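Local coordinates for protein ectoine dioxygenase (Sphingopyxis alaskensis, PDB 4MHU) that catalyses the iron- and 2-oxoglutarate-dependent hydroxylation of L-ectoine to 5-hydroxyectoine, a compatible solute that protects cells against osmotic stress, at residues E130-Q135 against L292-E297; W151-E156 against D248-H253. All coordinates share one frame; numbering follows the deposited sequence.

Contact 1. Residues E130-Q135 against L292-E297; sequences EVYIHQ and LARRGE
Gln135 and Leu292 are joined by a side-chain-to-backbone hydrogen bond: NE2 of Gln135 donates to O of Leu292 over 3.0 Å, with a nearly straight N-H...O angle of 169°. The carbonyl oxygen lies close to the plane of the Gln135 amide, whose extended side chain (CG opposite the backbone N, chi1 176°) carries the amide out to it. A leucine here would remove the donor and would probably leave the carbonyl of Leu292 without this partner and the loop less firmly held. Between the backbones, N of Arg294 makes a weak hydrogen bond to O of His134 at 3.3 Å, and the same oxygen takes a CA-H...O contact from Ala293 CA, also at 3.3 Å.

The remaining contacts are packing. CB of Ala293 touches the imidazole of His134, approaching CE1 to 3.5 Å, while its CA lies over one face near the rim. Trp158, important for ectoine stabilization, meets this same ring. CB of Arg294 comes to the edge of the Tyr132 ring, 4.2 Å from CE2; its chain bends away and carries the guanidinium to a salt bridge with Glu102, and the OH of Tyr132 is hydrogen-bonded to Asn272.

A loop following strand 264-273 thus folds back on strand 131-141 of the large antiparallel sheet, beside the ectoine-binding Gln135, in a cupin-type jelly-roll (double-stranded beta-helix) core.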
loop_
_atom_site.group_PDB
_atom_site.type_symbol
_atom_site.label_atom_id
_atom_site.label_comp_id
_atom_site.label_asym_id
_atom_site.label_seq_id
_atom_site.Cartn_x
_atom_site.Cartn_y
_atom_site.Cartn_z
ATOM N N GLU A 130 -12.114 -10.144 -8.719
ATOM C CA GLU A 130 -11.082 -9.762 -9.678
ATOM C C GLU A 130 -10.619 -8.391 -9.191
ATOM O O GLU A 130 -11.348 -7.725 -8.433
ATOM C CB GLU A 130 -11.626 -9.687 -11.133
ATOM C CG GLU A 130 -12.167 -10.993 -11.732
ATOM C CD GLU A 130 -11.136 -12.107 -11.724
ATOM O OE1 GLU A 130 -10.040 -11.930 -12.309
ATOM O OE2 GLU A 130 -11.416 -13.169 -11.126
ATOM N N VAL A 131 -9.423 -7.980 -9.616
ATOM C CA VAL A 131 -8.808 -6.759 -9.118
ATOM C C VAL A 131 -8.180 -5.935 -10.227
ATOM O O VAL A 131 -7.942 -6.430 -11.342
ATOM C CB VAL A 131 -7.691 -7.040 -8.095
ATOM C CG1 VAL A 131 -8.176 -7.947 -6.977
ATOM C CG2 VAL A 131 -6.472 -7.657 -8.774
ATOM N N TYR A 132 -7.907 -4.674 -9.878
ATOM C CA TYR A 132 -7.177 -3.742 -10.713
ATOM C C TYR A 132 -6.306 -2.834 -9.810
ATOM O O TYR A 132 -6.560 -2.724 -8.608
ATOM C CB TYR A 132 -8.179 -2.898 -11.510
ATOM C CG TYR A 132 -8.862 -1.831 -10.690
ATOM C CD1 TYR A 132 -9.917 -2.137 -9.852
ATOM C CD2 TYR A 132 -8.438 -0.526 -10.742
ATOM C CE1 TYR A 132 -10.540 -1.161 -9.100
ATOM C CE2 TYR A 132 -9.053 0.462 -9.998
ATOM C CZ TYR A 132 -10.101 0.144 -9.177
ATOM O OH TYR A 132 -10.691 1.147 -8.430
ATOM N N ILE A 133 -5.303 -2.162 -10.367
ATOM C CA ILE A 133 -4.443 -1.318 -9.556
ATOM C C ILE A 133 -5.100 0.028 -9.342
ATOM O O ILE A 133 -5.417 0.703 -10.278
ATOM C CB ILE A 133 -3.087 -1.098 -10.220
ATOM C CG1 ILE A 133 -2.395 -2.442 -10.466
ATOM C CG2 ILE A 133 -2.221 -0.173 -9.375
ATOM C CD1 ILE A 133 -2.280 -3.320 -9.225
ATOM N N HIS A 134 -5.304 0.412 -8.095
ATOM C CA HIS A 134 -5.864 1.719 -7.796
ATOM C C HIS A 134 -4.763 2.749 -7.858
ATOM O O HIS A 134 -5.010 3.898 -8.152
ATOM C CB HIS A 134 -6.503 1.685 -6.417
ATOM C CG HIS A 134 -6.698 3.021 -5.781
ATOM N ND1 HIS A 134 -7.885 3.711 -5.856
ATOM C CD2 HIS A 134 -5.886 3.759 -4.988
ATOM C CE1 HIS A 134 -7.788 4.833 -5.162
ATOM N NE2 HIS A 134 -6.585 4.883 -4.617
ATOM N N GLN A 135 -3.544 2.324 -7.568
ATOM C CA GLN A 135 -2.399 3.224 -7.484
ATOM C C GLN A 135 -1.141 2.388 -7.397
ATOM O O GLN A 135 -1.144 1.296 -6.830
ATOM C CB GLN A 135 -2.499 4.121 -6.259
ATOM C CG GLN A 135 -1.287 5.014 -6.076
ATOM C CD GLN A 135 -1.235 5.681 -4.729
ATOM O OE1 GLN A 135 -0.436 5.329 -3.856
ATOM N NE2 GLN A 135 -2.083 6.653 -4.553
ATOM N N LEU A 292 -2.768 9.569 -8.949
ATOM C CA LEU A 292 -3.021 9.126 -7.585
ATOM C C LEU A 292 -4.138 8.105 -7.480
ATOM O O LEU A 292 -4.219 7.427 -6.468
ATOM C CB LEU A 292 -3.403 10.308 -6.698
ATOM C CG LEU A 292 -2.401 11.440 -6.575
ATOM C CD1 LEU A 292 -2.886 12.383 -5.497
ATOM C CD2 LEU A 292 -1.038 10.888 -6.231
ATOM N N ALA A 293 -4.989 7.991 -8.499
ATOM C CA ALA A 293 -6.110 7.046 -8.451
ATOM C C ALA A 293 -6.810 6.889 -9.799
ATOM O O ALA A 293 -7.226 7.890 -10.420
ATOM C CB ALA A 293 -7.108 7.466 -7.382
ATOM N N ARG A 294 -6.928 5.632 -10.238
ATOM C CA ARG A 294 -7.642 5.279 -11.450
ATOM C C ARG A 294 -9.135 5.514 -11.229
ATOM O O ARG A 294 -9.857 4.604 -10.824
ATOM C CB ARG A 294 -7.370 3.807 -11.797
ATOM C CG ARG A 294 -7.996 3.312 -13.095
ATOM C CD ARG A 294 -7.265 3.862 -14.313
ATOM N NE ARG A 294 -5.953 3.217 -14.540
ATOM C CZ ARG A 294 -4.746 3.752 -14.306
ATOM N NH1 ARG A 294 -4.611 4.985 -13.812
ATOM N NH2 ARG A 294 -3.653 3.035 -14.568
ATOM N N ARG A 295 -9.580 6.750 -11.479
ATOM C CA ARG A 295 -10.992 7.161 -11.280
ATOM C C ARG A 295 -11.937 6.462 -12.256
ATOM O O ARG A 295 -13.129 6.308 -11.957
ATOM C CB ARG A 295 -11.178 8.698 -11.351
ATOM C CG ARG A 295 -10.161 9.394 -12.237
ATOM C CD ARG A 295 -10.600 10.740 -12.801
ATOM N NE ARG A 295 -9.655 11.200 -13.837
ATOM C CZ ARG A 295 -9.835 11.127 -15.168
ATOM N NH1 ARG A 295 -10.952 10.624 -15.714
ATOM N NH2 ARG A 295 -8.874 11.579 -15.971
ATOM N N GLY A 296 -11.376 6.022 -13.383
ATOM C CA GLY A 296 -12.081 5.390 -14.522
ATOM C C GLY A 296 -13.326 4.471 -14.249
ATOM O O GLY A 296 -14.031 4.634 -13.265
ATOM N N GLU A 297 -13.612 3.566 -15.193
ATOM C CA GLU A 297 -14.553 2.454 -15.034
ATOM C C GLU A 297 -13.779 1.219 -15.462
ATOM O O GLU A 297 -14.079 0.624 -16.469
ATOM C CB GLU A 297 -15.772 2.673 -15.935
ATOM C CG GLU A 297 -16.933 1.700 -15.758
ATOM C CD GLU A 297 -18.218 2.192 -16.437
ATOM O OE1 GLU A 297 -18.139 3.098 -17.303
ATOM O OE2 GLU A 297 -19.316 1.676 -16.109
#

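Contact 2. Residues W151-E156 against D248-H253; sequences WHSDFE and DCNLMH. With FE (Fe (III) ion), chain C.
His152, Asp154 and His253 converge on one iron ion, modelled here as ferric iron. NE2 of His152 and OD1 of Asp154 each lie 2.6 Å from the metal, and NE2 of His253 stands at 2.7 Å. Both imidazoles reach it from the same first torsion, with CG between the backbone N and the carbonyl carbon (chi1 67° in each), and their planes meet obliquely at 49°. The Asp154 carboxylate stands almost perpendicular to the His253 ring and is met by that ring's edge, close to CE1.

Hydrogen bonds fix the frame. His152 and His253 form an antiparallel hydrogen-bonded pair, N of His152 giving to O of His253 and N of His253 to O of His152. ND1 of His253 donates to O of Leu251, which lies in the plane of the imidazole, over 3.0 Å, while ND1 of His152 is hydrogen-bonded to O of Tyr150; each ring is thereby held against rotation, with NE2 directed to the metal. Ser153, at the N-cap of helix 154-162, donates OG to OD1 of Asn250 (2.6 Å), whose ND2 is in turn held by the carbonyls of His193 and Thr195. Phe155 N donates to O of Cys249 at 2.8 Å, tying the first turn of the helix to the beta turn 248-251.

Apolar packing adds to the strand pair on the face of Met252. The bent Met252 chain lays SD against the backbone of His152, and its CG lies 4.2 Å from Trp151 CE3.

Such a two-histidine, one-carboxylate set is the facial triad of 2-oxoglutarate-dependent dioxygenases; ligation from one side probably leaves the remaining iron positions for the cosubstrate and dioxygen.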
loop_
_atom_site.group_PDB
_atom_site.type_symbol
_atom_site.label_atom_id
_atom_site.label_comp_id
_atom_site.label_asym_id
_atom_site.label_seq_id
_atom_site.Cartn_x
_atom_site.Cartn_y
_atom_site.Cartn_z
ATOM N N TRP A 151 1.441 8.946 10.877
ATOM C CA TRP A 151 0.350 7.971 10.956
ATOM C C TRP A 151 -0.872 8.391 10.149
ATOM O O TRP A 151 -1.305 9.529 10.265
ATOM C CB TRP A 151 -0.110 7.802 12.401
ATOM C CG TRP A 151 0.902 7.410 13.304
ATOM C CD1 TRP A 151 1.588 8.213 14.171
ATOM C CD2 TRP A 151 1.390 6.084 13.501
ATOM N NE1 TRP A 151 2.496 7.458 14.892
ATOM C CE2 TRP A 151 2.391 6.147 14.496
ATOM C CE3 TRP A 151 1.094 4.854 12.923
ATOM C CZ2 TRP A 151 3.089 5.016 14.921
ATOM C CZ3 TRP A 151 1.786 3.731 13.349
ATOM C CH2 TRP A 151 2.762 3.814 14.337
ATOM N N HIS A 152 -1.416 7.455 9.364
ATOM C CA HIS A 152 -2.615 7.686 8.564
ATOM C C HIS A 152 -3.242 6.380 8.127
ATOM O O HIS A 152 -2.570 5.352 8.035
ATOM C CB HIS A 152 -2.291 8.494 7.304
ATOM C CG HIS A 152 -1.433 7.762 6.307
ATOM N ND1 HIS A 152 -0.080 7.541 6.495
ATOM C CD2 HIS A 152 -1.731 7.229 5.096
ATOM C CE1 HIS A 152 0.412 6.901 5.443
ATOM N NE2 HIS A 152 -0.567 6.699 4.580
ATOM N N SER A 153 -4.536 6.431 7.842
ATOM C CA SER A 153 -5.195 5.337 7.161
ATOM C C SER A 153 -5.443 5.632 5.698
ATOM O O SER A 153 -6.269 6.482 5.365
ATOM C CB SER A 153 -6.529 5.029 7.799
ATOM O OG SER A 153 -7.132 3.990 7.063
ATOM N N ASP A 154 -4.792 4.885 4.819
ATOM C CA ASP A 154 -5.005 5.087 3.389
ATOM C C ASP A 154 -6.479 5.202 3.065
ATOM O O ASP A 154 -6.884 6.144 2.419
ATOM C CB ASP A 154 -4.344 3.991 2.558
ATOM C CG ASP A 154 -2.818 4.009 2.667
ATOM O OD1 ASP A 154 -2.287 5.005 3.206
ATOM O OD2 ASP A 154 -2.147 3.041 2.218
ATOM N N PHE A 155 -7.291 4.301 3.569
ATOM C CA PHE A 155 -8.704 4.284 3.166
ATOM C C PHE A 155 -9.452 5.577 3.465
ATOM O O PHE A 155 -10.322 6.003 2.698
ATOM C CB PHE A 155 -9.453 3.145 3.854
ATOM C CG PHE A 155 -10.903 3.087 3.497
ATOM C CD1 PHE A 155 -11.295 2.735 2.217
ATOM C CD2 PHE A 155 -11.873 3.416 4.418
ATOM C CE1 PHE A 155 -12.633 2.693 1.867
ATOM C CE2 PHE A 155 -13.214 3.365 4.087
ATOM C CZ PHE A 155 -13.599 3.004 2.809
ATOM N N GLU A 156 -9.143 6.188 4.599
ATOM C CA GLU A 156 -9.827 7.419 4.988
ATOM C C GLU A 156 -9.657 8.450 3.885
ATOM O O GLU A 156 -10.606 9.142 3.548
ATOM C CB GLU A 156 -9.315 7.943 6.346
ATOM C CG GLU A 156 -10.132 9.091 6.931
ATOM C CD GLU A 156 -9.736 10.460 6.388
ATOM O OE1 GLU A 156 -8.769 10.536 5.608
ATOM O OE2 GLU A 156 -10.397 11.464 6.732
ATOM N N ASP A 248 -4.192 -4.383 4.768
ATOM C CA ASP A 248 -5.509 -3.806 4.570
ATOM C C ASP A 248 -5.458 -2.285 4.308
ATOM O O ASP A 248 -4.639 -1.581 4.875
ATOM C CB ASP A 248 -6.359 -4.066 5.804
ATOM C CG ASP A 248 -7.760 -3.606 5.619
ATOM O OD1 ASP A 248 -8.453 -4.136 4.742
ATOM O OD2 ASP A 248 -8.177 -2.653 6.300
ATOM N N CYS A 249 -6.351 -1.793 3.468
ATOM C CA CYS A 249 -6.440 -0.359 3.111
ATOM C C CYS A 249 -6.637 0.590 4.299
ATOM O O CYS A 249 -6.289 1.773 4.211
ATOM C CB CYS A 249 -7.593 -0.150 2.116
ATOM S SG CYS A 249 -9.198 -0.844 2.655
ATOM N N ASN A 250 -7.201 0.085 5.402
ATOM C CA ASN A 250 -7.530 0.917 6.579
ATOM C C ASN A 250 -6.612 0.651 7.794
ATOM O O ASN A 250 -6.891 1.096 8.893
ATOM C CB ASN A 250 -8.991 0.690 6.948
ATOM C CG ASN A 250 -9.502 1.637 8.006
ATOM O OD1 ASN A 250 -9.347 2.839 7.900
ATOM N ND2 ASN A 250 -10.132 1.092 9.029
ATOM N N LEU A 251 -5.522 -0.088 7.594
ATOM C CA LEU A 251 -4.532 -0.267 8.647
ATOM C C LEU A 251 -3.869 1.089 8.928
ATOM O O LEU A 251 -3.507 1.828 8.010
ATOM C CB LEU A 251 -3.505 -1.342 8.252
ATOM C CG LEU A 251 -2.558 -1.952 9.329
ATOM C CD1 LEU A 251 -3.273 -2.586 10.506
ATOM C CD2 LEU A 251 -1.589 -2.970 8.716
ATOM N N MET A 252 -3.750 1.430 10.203
ATOM C CA MET A 252 -3.120 2.672 10.600
ATOM C C MET A 252 -1.640 2.415 10.594
ATOM O O MET A 252 -1.173 1.511 11.296
ATOM C CB MET A 252 -3.561 3.081 12.018
ATOM C CG MET A 252 -3.018 4.436 12.455
ATOM S SD MET A 252 -3.619 5.777 11.395
ATOM C CE MET A 252 -5.379 5.618 11.603
ATOM N N HIS A 253 -0.903 3.208 9.817
ATOM C CA HIS A 253 0.528 3.013 9.677
ATOM C C HIS A 253 1.303 4.256 9.371
ATOM O O HIS A 253 0.751 5.307 9.049
ATOM C CB HIS A 253 0.794 2.006 8.592
ATOM C CG HIS A 253 0.419 2.495 7.251
ATOM N ND1 HIS A 253 -0.893 2.619 6.862
ATOM C CD2 HIS A 253 1.168 2.903 6.209
ATOM C CE1 HIS A 253 -0.937 3.100 5.636
ATOM N NE2 HIS A 253 0.300 3.287 5.222
HETATM FE FE FE C . 0.293 4.860 2.979
#

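Along the chain, both segments of contact 2 fall between those of contact 1: residues 130-135 come first, then 151-156, 248-253 and finally 292-297. The two centres lie about 17 Å apart and the nearest atoms about 7 Å, without touching. Contact 1 sets a loop after strand 264-273 against strand 131-141 of the seven-stranded antiparallel sheet; contact 2 pairs neighbouring strands 149-153 and 252-255 of the three-stranded sheet and takes in the turn that leaves strand 244-248 of the larger one. Trp158 of helix 154-162 stands close to both contacts. The side chains of Gln135 and Asp154 are about 7 Å apart, so the ectoine-binding and iron-binding sites adjoin, consistent with substrate held beside the metal.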